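Local coordinates for protein RNA silencing suppressor p19 (Tomato bushy stunt virus, PDB 4J39) that suppresses RNA silencing, probably by binding short interfering RNA duplexes as a homodimer that acts as a molecular caliper and selects them by length, at residues 17-22 with 33-38; 39-44 with 110-115; 97-102 with 116-121. All coordinates share one frame; numbering follows the deposited sequence.

Interaction 1 of 3, residues 17-22 with 33-38; sequences WTEWRL and NPLGFK. With nucleotides of chain B; nucleotides of chain C.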
loop_
_atom_site.group_PDB
_atom_site.type_symbol
_atom_site.label_atom_id
_atom_site.label_comp_id
_atom_site.label_asym_id
_atom_site.label_seq_id
_atom_site.Cartn_x
_atom_site.Cartn_y
_atom_site.Cartn_z
ATOM N N TRP A 17 -28.315 -4.399 -0.526
ATOM C CA TRP A 17 -28.582 -3.154 0.234
ATOM C C TRP A 17 -29.363 -3.356 1.538
ATOM O O TRP A 17 -29.022 -2.798 2.561
ATOM C CB TRP A 17 -29.351 -2.228 -0.720
ATOM C CG TRP A 17 -29.500 -0.814 -0.100
ATOM C CD1 TRP A 17 -28.724 -0.211 0.862
ATOM C CD2 TRP A 17 -30.490 0.174 -0.499
ATOM N NE1 TRP A 17 -29.198 1.078 1.119
ATOM C CE2 TRP A 17 -30.263 1.332 0.289
ATOM C CE3 TRP A 17 -31.541 0.153 -1.423
ATOM C CZ2 TRP A 17 -31.049 2.500 0.173
ATOM C CZ3 TRP A 17 -32.333 1.344 -1.574
ATOM C CH2 TRP A 17 -32.078 2.474 -0.762
ATOM N N THR A 18 -30.347 -4.240 1.530
ATOM C CA THR A 18 -31.056 -4.586 2.754
ATOM C C THR A 18 -30.177 -5.240 3.809
ATOM O O THR A 18 -30.215 -4.872 4.985
ATOM C CB THR A 18 -32.262 -5.458 2.473
ATOM O OG1 THR A 18 -33.173 -4.763 1.573
ATOM C CG2 THR A 18 -32.954 -5.961 3.793
ATOM N N GLU A 19 -29.355 -6.242 3.441
ATOM C CA GLU A 19 -28.465 -6.822 4.483
ATOM C C GLU A 19 -27.541 -5.784 5.112
ATOM O O GLU A 19 -27.227 -5.789 6.297
ATOM C CB GLU A 19 -27.620 -7.973 3.879
ATOM C CG GLU A 19 -26.807 -8.715 4.982
ATOM C CD GLU A 19 -25.731 -9.730 4.468
ATOM O OE1 GLU A 19 -25.550 -9.896 3.257
ATOM O OE2 GLU A 19 -24.977 -10.228 5.331
ATOM N N TRP A 20 -26.952 -4.966 4.280
ATOM C CA TRP A 20 -26.096 -3.852 4.745
ATOM C C TRP A 20 -26.824 -2.901 5.759
ATOM O O TRP A 20 -26.243 -2.610 6.745
ATOM C CB TRP A 20 -25.567 -3.089 3.517
ATOM C CG TRP A 20 -24.584 -2.022 3.876
ATOM C CD1 TRP A 20 -23.232 -2.144 4.053
ATOM C CD2 TRP A 20 -24.902 -0.631 4.113
ATOM N NE1 TRP A 20 -22.669 -0.907 4.384
ATOM C CE2 TRP A 20 -23.679 0.033 4.415
ATOM C CE3 TRP A 20 -26.084 0.106 4.025
ATOM C CZ2 TRP A 20 -23.609 1.411 4.645
ATOM C CZ3 TRP A 20 -26.024 1.509 4.241
ATOM C CH2 TRP A 20 -24.797 2.134 4.565
ATOM N N ARG A 21 -28.037 -2.512 5.454
ATOM C CA ARG A 21 -28.858 -1.660 6.352
ATOM C C ARG A 21 -29.089 -2.361 7.658
ATOM O O ARG A 21 -28.904 -1.772 8.733
ATOM C CB ARG A 21 -30.172 -1.284 5.668
ATOM C CG ARG A 21 -29.979 -0.234 4.554
ATOM C CD ARG A 21 -31.329 0.228 3.889
ATOM N NE ARG A 21 -32.056 -0.895 3.292
ATOM C CZ ARG A 21 -33.029 -0.833 2.387
ATOM N NH1 ARG A 21 -33.521 0.340 1.945
ATOM N NH2 ARG A 21 -33.576 -1.967 1.975
ATOM N N LEU A 22 -29.445 -3.672 7.599
ATOM C CA LEU A 22 -29.680 -4.418 8.806
ATOM C C LEU A 22 -28.440 -4.510 9.651
ATOM O O LEU A 22 -28.512 -4.339 10.883
ATOM C CB LEU A 22 -30.181 -5.859 8.496
ATOM C CG LEU A 22 -31.597 -5.961 7.992
ATOM C CD1 LEU A 22 -31.803 -7.393 7.469
ATOM C CD2 LEU A 22 -32.518 -5.549 9.175
ATOM N N ASN A 33 -16.457 -2.104 12.599
ATOM C CA ASN A 33 -17.025 -3.506 12.531
ATOM C C ASN A 33 -17.919 -3.809 11.323
ATOM O O ASN A 33 -19.062 -4.164 11.467
ATOM C CB ASN A 33 -17.635 -3.970 13.849
ATOM C CG ASN A 33 -16.535 -4.304 14.885
ATOM O OD1 ASN A 33 -15.922 -5.409 14.867
ATOM N ND2 ASN A 33 -16.220 -3.339 15.711
ATOM N N PRO A 34 -17.345 -3.638 10.127
ATOM C CA PRO A 34 -18.028 -3.859 8.850
ATOM C C PRO A 34 -18.280 -5.337 8.658
ATOM O O PRO A 34 -17.699 -6.149 9.354
ATOM C CB PRO A 34 -17.027 -3.339 7.861
ATOM C CG PRO A 34 -15.728 -3.559 8.400
ATOM C CD PRO A 34 -15.914 -3.376 9.926
ATOM N N LEU A 35 -19.091 -5.656 7.675
ATOM C CA LEU A 35 -19.313 -7.076 7.277
ATOM C C LEU A 35 -18.052 -7.726 6.762
ATOM O O LEU A 35 -17.831 -8.901 6.942
ATOM C CB LEU A 35 -20.472 -7.179 6.268
ATOM C CG LEU A 35 -21.853 -6.895 6.832
ATOM C CD1 LEU A 35 -22.762 -6.693 5.608
ATOM C CD2 LEU A 35 -22.417 -8.006 7.830
ATOM N N GLY A 36 -17.203 -6.942 6.125
ATOM C CA GLY A 36 -15.953 -7.441 5.566
ATOM C C GLY A 36 -15.086 -6.395 4.952
ATOM O O GLY A 36 -15.137 -5.190 5.355
ATOM N N PHE A 37 -14.387 -6.747 3.867
ATOM C CA PHE A 37 -13.394 -5.843 3.304
ATOM C C PHE A 37 -13.562 -5.947 1.761
ATOM O O PHE A 37 -14.160 -6.939 1.280
ATOM C CB PHE A 37 -11.983 -6.178 3.757
ATOM C CG PHE A 37 -11.458 -7.481 3.215
ATOM C CD1 PHE A 37 -10.713 -7.524 2.047
ATOM C CD2 PHE A 37 -11.673 -8.718 3.930
ATOM C CE1 PHE A 37 -10.174 -8.686 1.522
ATOM C CE2 PHE A 37 -11.171 -9.863 3.396
ATOM C CZ PHE A 37 -10.416 -9.853 2.183
ATOM N N LYS A 38 -13.055 -4.938 1.070
ATOM C CA LYS A 38 -13.011 -5.025 -0.364
ATOM C C LYS A 38 -11.595 -5.127 -0.877
ATOM O O LYS A 38 -10.663 -4.426 -0.410
ATOM C CB LYS A 38 -13.696 -3.752 -0.926
ATOM C CG LYS A 38 -15.189 -3.448 -0.766
ATOM C CD LYS A 38 -15.638 -2.072 -1.367
ATOM C CE LYS A 38 -15.605 -0.934 -0.383
ATOM N NZ LYS A 38 -16.682 -1.103 0.640
ATOM P P G B 19 -34.946 5.831 -5.758
ATOM O OP1 G B 19 -36.384 5.924 -6.116
ATOM O OP2 G B 19 -34.518 6.326 -4.427
ATOM O "O5'" G B 19 -34.532 4.281 -5.869
ATOM C "C5'" G B 19 -34.227 3.633 -7.102
ATOM C "C4'" G B 19 -33.531 2.340 -6.721
ATOM O "O4'" G B 19 -32.101 2.602 -6.653
ATOM C "C3'" G B 19 -33.886 1.791 -5.332
ATOM O "O3'" G B 19 -35.090 1.038 -5.294
ATOM C "C2'" G B 19 -32.694 0.894 -5.098
ATOM O "O2'" G B 19 -32.847 -0.308 -5.785
ATOM C "C1'" G B 19 -31.547 1.728 -5.702
ATOM N N9 G B 19 -30.856 2.439 -4.631
ATOM C C8 G B 19 -31.116 3.668 -4.066
ATOM N N7 G B 19 -30.315 3.955 -3.064
ATOM C C5 G B 19 -29.461 2.823 -2.979
ATOM C C6 G B 19 -28.372 2.547 -2.122
ATOM O O6 G B 19 -27.906 3.247 -1.219
ATOM N N1 G B 19 -27.806 1.272 -2.374
ATOM C C2 G B 19 -28.206 0.406 -3.359
ATOM N N2 G B 19 -27.533 -0.763 -3.467
ATOM N N3 G B 19 -29.238 0.650 -4.195
ATOM C C4 G B 19 -29.796 1.886 -3.937
ATOM O OP3 C C 1 -17.922 -0.891 2.806
ATOM P P C C 1 -18.983 -1.477 3.665
ATOM O OP1 C C 1 -18.350 -2.478 4.561
ATOM O OP2 C C 1 -19.857 -0.379 4.258
ATOM O "O5'" C C 1 -19.844 -2.382 2.669
ATOM C "C5'" C C 1 -20.279 -1.805 1.416
ATOM C "C4'" C C 1 -21.181 -2.712 0.589
ATOM O "O4'" C C 1 -22.549 -2.746 1.091
ATOM C "C3'" C C 1 -21.301 -2.233 -0.820
ATOM O "O3'" C C 1 -20.154 -2.622 -1.571
ATOM C "C2'" C C 1 -22.636 -2.874 -1.246
ATOM O "O2'" C C 1 -22.598 -4.292 -1.484
ATOM C "C1'" C C 1 -23.447 -2.573 -0.006
ATOM N N1 C C 1 -24.050 -1.142 0.072
ATOM C C2 C C 1 -25.162 -0.826 -0.689
ATOM O O2 C C 1 -25.631 -1.691 -1.411
ATOM N N3 C C 1 -25.733 0.442 -0.602
ATOM C C4 C C 1 -25.173 1.354 0.206
ATOM N N4 C C 1 -25.748 2.582 0.281
ATOM C C5 C C 1 -24.021 1.053 0.995
ATOM C C6 C C 1 -23.497 -0.200 0.880
#
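Trp20 and Leu35 mark the closest approach of the two backbones, with 7.9 Å between their CA atoms. One segment is a helical turn of 17-26; the other is a loop that becomes strand 36-43. Across this modest surface contact Leu35 points its side chain at the helix, and its CD1 lies 4.2 Å from Glu19 OE2, the two side chains crossing at a slant. The extended Glu19 chain carries its carboxylate past the leucine to a salt bridge with Arg53 of strand 46-53.

The two tryptophans are consistent with the caliper role, in which a pair of tryptophans covers the terminal base pair of the duplex: Trp17 stacks on G19 of chain B and Trp20 on C1 of chain C. Trp17, with CG turned away from the backbone N (chi1 -172°), has C6 of G19 3.3 Å above the middle of its indole plane, and its CD1 also comes obliquely up to N3 of C1 (3.4 Å). Behind the opposite face, toward the rim, lies Arg21 NH1. The guanidinium is steadied by a bent hydrogen bond (133°) close to its own plane, from Arg21 NH2 to Thr18 OG1 (2.9 Å). Trp20 presents its face to C1, with base atom C5 3.4 Å above the ring centre. At its edge, in the ring plane, NE1 donates to the 5'-phosphate oxygen OP2 of C1 at 2.9 Å, a fairly straight bond (160°). One indole thus meets both the base and the phosphate of the same nucleotide. Lys38, bent at its third and fourth torsions, brings NZ to OP3 of that phosphate, although two conformers make the exact distance doubtful.

Interaction 2 of 3, residues 39-44 with 110-115; sequences ESWGFG and HLCEMA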
loop_
_atom_site.group_PDB
_atom_site.type_symbol
_atom_site.label_atom_id
_atom_site.label_comp_id
_atom_site.label_asym_id
_atom_site.label_seq_id
_atom_site.Cartn_x
_atom_site.Cartn_y
_atom_site.Cartn_z
ATOM N N GLU A 39 -11.354 -5.870 -2.017
ATOM C CA GLU A 39 -10.068 -5.927 -2.557
ATOM C C GLU A 39 -10.278 -6.023 -4.081
ATOM O O GLU A 39 -11.406 -6.372 -4.487
ATOM C CB GLU A 39 -9.217 -7.198 -2.109
ATOM C CG GLU A 39 -9.862 -8.587 -2.371
ATOM C CD GLU A 39 -9.081 -9.815 -1.852
ATOM O OE1 GLU A 39 -9.736 -10.851 -1.904
ATOM O OE2 GLU A 39 -7.914 -9.610 -1.465
ATOM N N SER A 40 -9.264 -5.677 -4.784
ATOM C CA SER A 40 -9.266 -5.700 -6.260
ATOM C C SER A 40 -7.917 -5.906 -6.887
ATOM O O SER A 40 -6.872 -5.576 -6.333
ATOM C CB SER A 40 -9.930 -4.392 -6.731
ATOM O OG SER A 40 -9.072 -3.355 -6.486
ATOM N N TRP A 41 -7.893 -6.527 -8.082
ATOM C CA TRP A 41 -6.748 -6.695 -8.877
ATOM C C TRP A 41 -7.039 -6.141 -10.298
ATOM O O TRP A 41 -8.109 -6.439 -10.836
ATOM C CB TRP A 41 -6.375 -8.095 -9.070
ATOM C CG TRP A 41 -5.433 -8.766 -7.986
ATOM C CD1 TRP A 41 -5.794 -9.601 -7.000
ATOM C CD2 TRP A 41 -4.048 -8.576 -7.895
ATOM N NE1 TRP A 41 -4.701 -9.959 -6.305
ATOM C CE2 TRP A 41 -3.602 -9.318 -6.783
ATOM C CE3 TRP A 41 -3.138 -7.811 -8.583
ATOM C CZ2 TRP A 41 -2.312 -9.316 -6.441
ATOM C CZ3 TRP A 41 -1.827 -7.775 -8.188
ATOM C CH2 TRP A 41 -1.435 -8.578 -7.110
ATOM N N GLY A 42 -6.145 -5.279 -10.727
ATOM C CA GLY A 42 -6.201 -4.611 -12.034
ATOM C C GLY A 42 -4.985 -4.969 -12.845
ATOM O O GLY A 42 -3.837 -4.897 -12.373
ATOM N N PHE A 43 -5.234 -5.322 -14.143
ATOM C CA PHE A 43 -4.222 -5.627 -15.134
ATOM C C PHE A 43 -4.500 -4.862 -16.418
ATOM O O PHE A 43 -5.517 -5.122 -17.071
ATOM C CB PHE A 43 -4.093 -7.109 -15.446
ATOM C CG PHE A 43 -4.185 -8.022 -14.223
ATOM C CD1 PHE A 43 -5.272 -8.834 -14.033
ATOM C CD2 PHE A 43 -3.158 -8.028 -13.295
ATOM C CE1 PHE A 43 -5.412 -9.636 -12.860
ATOM C CE2 PHE A 43 -3.247 -8.849 -12.128
ATOM C CZ PHE A 43 -4.335 -9.664 -11.937
ATOM N N GLY A 44 -3.673 -3.883 -16.694
ATOM C CA GLY A 44 -4.007 -2.855 -17.718
ATOM C C GLY A 44 -5.359 -2.245 -17.438
ATOM O O GLY A 44 -5.577 -1.677 -16.332
ATOM N N HIS A 110 6.893 -9.712 -7.254
ATOM C CA HIS A 110 7.152 -8.818 -6.103
ATOM C C HIS A 110 5.870 -8.042 -5.744
ATOM O O HIS A 110 5.613 -7.813 -4.548
ATOM C CB HIS A 110 8.276 -7.827 -6.423
ATOM C CG HIS A 110 9.650 -8.411 -6.522
ATOM N ND1 HIS A 110 10.072 -9.523 -5.808
ATOM C CD2 HIS A 110 10.742 -7.949 -7.175
ATOM C CE1 HIS A 110 11.350 -9.759 -6.081
ATOM N NE2 HIS A 110 11.781 -8.807 -6.899
ATOM N N LEU A 111 5.041 -7.615 -6.726
ATOM C CA LEU A 111 3.779 -7.024 -6.350
ATOM C C LEU A 111 2.912 -8.022 -5.521
ATOM O O LEU A 111 2.321 -7.622 -4.528
ATOM C CB LEU A 111 2.979 -6.491 -7.538
ATOM C CG LEU A 111 3.671 -5.545 -8.447
ATOM C CD1 LEU A 111 2.780 -5.352 -9.752
ATOM C CD2 LEU A 111 3.958 -4.238 -7.741
ATOM N N CYS A 112 2.873 -9.334 -5.894
ATOM C CA CYS A 112 2.078 -10.266 -5.132
ATOM C C CYS A 112 2.584 -10.425 -3.684
ATOM O O CYS A 112 1.831 -10.624 -2.747
ATOM C CB CYS A 112 2.118 -11.671 -5.865
ATOM S SG CYS A 112 1.017 -11.519 -7.431
ATOM N N GLU A 113 3.907 -10.388 -3.612
ATOM C CA GLU A 113 4.582 -10.671 -2.266
ATOM C C GLU A 113 4.238 -9.493 -1.351
ATOM O O GLU A 113 3.853 -9.679 -0.209
ATOM C CB GLU A 113 6.085 -10.763 -2.434
ATOM C CG GLU A 113 6.642 -12.162 -2.921
ATOM C CD GLU A 113 8.100 -12.061 -3.531
ATOM O OE1 GLU A 113 8.817 -11.057 -3.252
ATOM O OE2 GLU A 113 8.519 -12.954 -4.318
ATOM N N MET A 114 4.307 -8.282 -1.907
ATOM C CA MET A 114 3.949 -7.114 -1.080
ATOM C C MET A 114 2.439 -7.028 -0.841
ATOM O O MET A 114 1.990 -6.582 0.248
ATOM C CB MET A 114 4.455 -5.781 -1.691
ATOM C CG MET A 114 5.966 -5.648 -1.824
ATOM S SD MET A 114 6.771 -5.929 -0.166
ATOM C CE MET A 114 5.805 -5.062 0.964
ATOM N N ALA A 115 1.635 -7.405 -1.822
ATOM C CA ALA A 115 0.163 -7.383 -1.715
ATOM C C ALA A 115 -0.317 -8.335 -0.578
ATOM O O ALA A 115 -1.149 -7.979 0.220
ATOM C CB ALA A 115 -0.464 -7.783 -3.091
#
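The indole of Trp41 meets Cys112 and Ala115 through its CH2 and CZ2 atoms. Cys112 SG stands 3.8 Å from Trp41 CH2, and Ala115 CB is 4.1 Å from Trp41 CZ2. Both approach obliquely. The sulfur lies 4.8 Å from the centroid of the six-membered ring and 52° off its normal, which makes this a slanted sulfur-aromatic contact. Other rings surround the same indole: Trp68 packs against it edge-to-face, and Tyr90 meets it with the planes at about 50°. A second flat group, the imidazole of His110, has the Glu113 carboxylate at its edge. His110 ND1 donates almost within its own ring plane to Glu113 OE1 (3.2 Å), which it reaches from above the carboxylate plane.

Trp41 belongs to strand 36-43, inside the antiparallel sheet, whereas Cys112 and Ala115 lie on helix 108-124, which packs across one face of that sheet. With CG held beside the backbone N (chi1 -87°), the long indole spans the gap of 10.0 Å between the CA atoms of Trp41 and Ala115. Val73 of helix 70-78 touches both Trp41 and Cys112. Leu111 and Met114 of helix 108-124 also reach the second subunit, packing on its Val97 and Ile99 respectively.

Between the two segments the contact is entirely apolar and sulfur-aromatic, so it rests on dispersion and a slanted sulfur-aromatic touch that probably adds little directionality.

Interaction 3 of 3, residues 97-102 with 116-121; sequences VSITVS and IRSKQE. With nucleotides of chain B; nucleotides of chain C.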
loop_
_atom_site.group_PDB
_atom_site.type_symbol
_atom_site.label_atom_id
_atom_site.label_comp_id
_atom_site.label_asym_id
_atom_site.label_seq_id
_atom_site.Cartn_x
_atom_site.Cartn_y
_atom_site.Cartn_z
ATOM N N VAL A 97 -9.065 2.482 5.910
ATOM C CA VAL A 97 -7.750 2.562 5.340
ATOM C C VAL A 97 -7.631 1.700 4.068
ATOM O O VAL A 97 -8.095 0.550 4.059
ATOM C CB VAL A 97 -6.528 2.296 6.350
ATOM C CG1 VAL A 97 -6.841 2.294 7.945
ATOM C CG2 VAL A 97 -5.263 1.726 5.754
ATOM N N SER A 98 -7.106 2.338 3.031
ATOM C CA SER A 98 -6.848 1.717 1.716
ATOM C C SER A 98 -5.351 1.583 1.536
ATOM O O SER A 98 -4.569 2.487 1.884
ATOM C CB SER A 98 -7.428 2.652 0.695
ATOM O OG SER A 98 -7.027 2.255 -0.538
ATOM N N ILE A 99 -4.929 0.394 1.100
ATOM C CA ILE A 99 -3.598 0.135 0.666
ATOM C C ILE A 99 -3.593 -0.270 -0.817
ATOM O O ILE A 99 -4.336 -1.194 -1.231
ATOM C CB ILE A 99 -2.881 -0.918 1.516
ATOM C CG1 ILE A 99 -2.973 -0.472 3.018
ATOM C CG2 ILE A 99 -1.455 -1.151 1.064
ATOM C CD1 ILE A 99 -2.284 -1.533 4.004
ATOM N N THR A 100 -2.739 0.330 -1.598
ATOM C CA THR A 100 -2.626 -0.055 -3.013
ATOM C C THR A 100 -1.155 -0.449 -3.320
ATOM O O THR A 100 -0.202 0.245 -2.994
ATOM C CB THR A 100 -3.113 1.037 -3.935
ATOM O OG1 THR A 100 -4.486 1.322 -3.642
ATOM C CG2 THR A 100 -2.971 0.672 -5.392
ATOM N N VAL A 101 -0.926 -1.522 -4.051
ATOM C CA VAL A 101 0.358 -1.935 -4.396
ATOM C C VAL A 101 0.390 -2.010 -5.921
ATOM O O VAL A 101 -0.436 -2.706 -6.513
ATOM C CB VAL A 101 0.733 -3.405 -3.816
ATOM C CG1 VAL A 101 2.140 -3.939 -4.275
ATOM C CG2 VAL A 101 0.538 -3.556 -2.297
ATOM N N SER A 102 1.309 -1.283 -6.549
ATOM C CA SER A 102 1.227 -1.084 -8.040
ATOM C C SER A 102 2.603 -1.166 -8.688
ATOM O O SER A 102 3.658 -0.762 -8.084
ATOM C CB SER A 102 0.554 0.282 -8.372
ATOM O OG SER A 102 1.048 1.339 -7.623
ATOM N N ILE A 116 0.255 -9.528 -0.485
ATOM C CA ILE A 116 -0.236 -10.476 0.476
ATOM C C ILE A 116 0.151 -10.063 1.943
ATOM O O ILE A 116 -0.658 -10.225 2.821
ATOM C CB ILE A 116 0.227 -11.956 0.200
ATOM C CG1 ILE A 116 -0.588 -12.864 1.037
ATOM C CG2 ILE A 116 1.663 -12.203 0.258
ATOM C CD1 ILE A 116 -1.964 -12.957 0.686
ATOM N N ARG A 117 1.335 -9.473 2.034
ATOM C CA ARG A 117 1.894 -8.962 3.318
ATOM C C ARG A 117 0.990 -7.763 3.745
ATOM O O ARG A 117 0.509 -7.671 4.898
ATOM C CB ARG A 117 3.362 -8.525 3.159
ATOM C CG ARG A 117 4.393 -9.615 2.911
ATOM C CD ARG A 117 5.882 -9.096 2.929
ATOM N NE ARG A 117 6.948 -10.089 2.671
ATOM C CZ ARG A 117 6.803 -11.239 1.943
ATOM N NH1 ARG A 117 5.640 -11.644 1.344
ATOM N NH2 ARG A 117 7.865 -12.000 1.758
ATOM N N SER A 118 0.622 -6.927 2.758
ATOM C CA SER A 118 -0.258 -5.757 3.069
ATOM C C SER A 118 -1.618 -6.154 3.574
ATOM O O SER A 118 -2.177 -5.608 4.530
ATOM C CB SER A 118 -0.464 -4.947 1.773
ATOM O OG SER A 118 0.719 -4.284 1.332
ATOM N N LYS A 119 -2.177 -7.119 2.863
ATOM C CA LYS A 119 -3.476 -7.649 3.196
ATOM C C LYS A 119 -3.426 -8.206 4.663
ATOM O O LYS A 119 -4.291 -7.939 5.417
ATOM C CB LYS A 119 -3.897 -8.810 2.238
ATOM C CG LYS A 119 -5.220 -9.388 2.512
ATOM C CD LYS A 119 -5.536 -10.461 1.402
ATOM C CE LYS A 119 -6.892 -11.056 1.448
ATOM N NZ LYS A 119 -7.161 -11.881 0.168
ATOM N N GLN A 120 -2.521 -9.090 4.887
ATOM C CA GLN A 120 -2.376 -9.673 6.260
ATOM C C GLN A 120 -2.272 -8.561 7.380
ATOM O O GLN A 120 -3.065 -8.583 8.319
ATOM C CB GLN A 120 -1.078 -10.501 6.298
ATOM C CG GLN A 120 -1.063 -11.817 5.432
ATOM C CD GLN A 120 0.339 -12.412 5.067
ATOM O OE1 GLN A 120 0.399 -13.428 4.408
ATOM N NE2 GLN A 120 1.436 -11.795 5.515
ATOM N N GLU A 121 -1.465 -7.542 7.158
ATOM C CA GLU A 121 -1.225 -6.529 8.219
ATOM C C GLU A 121 -2.435 -5.667 8.407
ATOM O O GLU A 121 -2.820 -5.336 9.537
ATOM C CB GLU A 121 0.032 -5.723 7.871
ATOM C CG GLU A 121 1.304 -6.693 7.665
ATOM C CD GLU A 121 2.490 -6.688 8.707
ATOM O OE1 GLU A 121 3.083 -5.603 9.007
ATOM O OE2 GLU A 121 2.833 -7.821 9.142
ATOM P P C B 11 -10.108 1.698 -7.711
ATOM O OP1 C B 11 -10.523 0.334 -7.288
ATOM O OP2 C B 11 -10.952 2.845 -8.290
ATOM O "O5'" C B 11 -9.446 2.457 -6.461
ATOM C "C5'" C B 11 -8.505 1.740 -5.651
ATOM C "C4'" C B 11 -7.782 2.795 -4.849
ATOM O "O4'" C B 11 -6.984 3.640 -5.704
ATOM C "C3'" C B 11 -8.631 3.832 -4.127
ATOM O "O3'" C B 11 -9.214 3.275 -2.980
ATOM C "C2'" C B 11 -7.588 4.858 -3.789
ATOM O "O2'" C B 11 -6.705 4.330 -2.769
ATOM C "C1'" C B 11 -6.927 4.922 -5.133
ATOM N N1 C B 11 -7.527 5.860 -6.145
ATOM C C2 C B 11 -7.241 7.212 -6.040
ATOM O O2 C B 11 -6.539 7.636 -5.137
ATOM N N3 C B 11 -7.742 8.068 -6.960
ATOM C C4 C B 11 -8.548 7.592 -7.904
ATOM N N4 C B 11 -9.068 8.437 -8.817
ATOM C C5 C B 11 -8.879 6.248 -8.018
ATOM C C6 C B 11 -8.352 5.405 -7.113
ATOM P P U C 12 4.107 5.899 -8.831
ATOM O OP1 U C 12 5.434 5.431 -8.317
ATOM O OP2 U C 12 4.215 7.177 -9.458
ATOM O "O5'" U C 12 3.430 4.833 -9.789
ATOM C "C5'" U C 12 3.261 3.456 -9.345
ATOM C "C4'" U C 12 2.539 2.615 -10.364
ATOM O "O4'" U C 12 1.218 3.189 -10.523
ATOM C "C3'" U C 12 3.072 2.706 -11.796
ATOM O "O3'" U C 12 4.178 1.896 -12.057
ATOM C "C2'" U C 12 1.876 2.174 -12.558
ATOM O "O2'" U C 12 1.609 0.795 -12.363
ATOM C "C1'" U C 12 0.810 2.985 -11.863
ATOM N N1 U C 12 0.511 4.350 -12.367
ATOM C C2 U C 12 -0.313 4.431 -13.454
ATOM O O2 U C 12 -0.686 3.456 -14.066
ATOM N N3 U C 12 -0.627 5.723 -13.849
ATOM C C4 U C 12 -0.257 6.939 -13.324
ATOM O O4 U C 12 -0.724 7.977 -13.838
ATOM C C5 U C 12 0.600 6.792 -12.158
ATOM C C6 U C 12 0.942 5.527 -11.753
ATOM P P U B 12 -10.425 4.002 -2.232
ATOM O OP1 U B 12 -10.843 3.046 -1.155
ATOM O OP2 U B 12 -11.450 4.161 -3.211
ATOM O "O5'" U B 12 -9.956 5.396 -1.640
ATOM C "C5'" U B 12 -8.940 5.444 -0.599
ATOM C "C4'" U B 12 -8.582 6.856 -0.218
ATOM O "O4'" U B 12 -8.028 7.483 -1.401
ATOM C "C3'" U B 12 -9.764 7.782 0.077
ATOM O "O3'" U B 12 -10.282 7.670 1.368
ATOM C "C2'" U B 12 -9.088 9.130 -0.072
ATOM O "O2'" U B 12 -8.136 9.434 0.934
ATOM C "C1'" U B 12 -8.366 8.856 -1.368
ATOM N N1 U B 12 -9.085 9.087 -2.648
ATOM C C2 U B 12 -9.136 10.379 -3.093
ATOM O O2 U B 12 -8.738 11.313 -2.436
ATOM N N3 U B 12 -9.751 10.542 -4.326
ATOM C C4 U B 12 -10.309 9.622 -5.181
ATOM O O4 U B 12 -10.761 10.024 -6.275
ATOM C C5 U B 12 -10.208 8.266 -4.667
ATOM C C6 U B 12 -9.619 8.073 -3.443
#
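Ser118 faces the strand between Ile99 and Val101, both of which point their side chains toward the helix. Its OG lies 3.8 Å from Ile99 CG2 and 3.7 Å from Val101 CG2, so the hydroxyl sits against two methyl groups. The polar end is satisfied within helix 108-124 itself, by a hydrogen bond to Met114 O one turn earlier. The short serine side chain goes with a close approach of the backbones, 7.2 Å from Ile99 CA to Ser118 CA. Ile99 CD1 adds a further touch, on Ser118 O.

The alternation of a beta strand sends the intervening side chains to the other face of the sheet, where the RNA lies. This strand also pairs antiparallel with a strand of the second subunit, making one continuous sheet with helices behind it and the duplex in front. Ser98 OG, swung away from the backbone N (chi1 170°), shares a hydrogen bond of 3.1 Å with O2' of C11 of chain B, consistent with recognition of ribose. Ser98 CB packs 3.4 Å from C5' of U12 of chain B. Thr100 OG1 is hydrogen-bonded to Ser91 OG of strand 87-94, while Ser102, modelled in two conformers, makes a doubtful weak contact with the sugar of U12 of chain C.

How the interactions relate
From the N terminus, interaction 1 closes first: the loop after helix 17-26 returns as 33-38, setting that helix beside the start of strand 36-43. The same strand runs directly on into interaction 2, which spans most of the remaining chain to reach helix 108-124. Interaction 3 closes the short connection from strand 97-104 back onto that helix; interactions 2 and 3 therefore cross, their segments alternating along the chain. Strands 36-43 and 97-104 are thus both tied to one helix, through its consecutive parts 110-115 and 116-121. A salt bridge from Glu39 OE2 to Lys119 NZ (2.9 Å) joins interactions 2 and 3, while Phe37 packing on Lys119 links interactions 1 and 3.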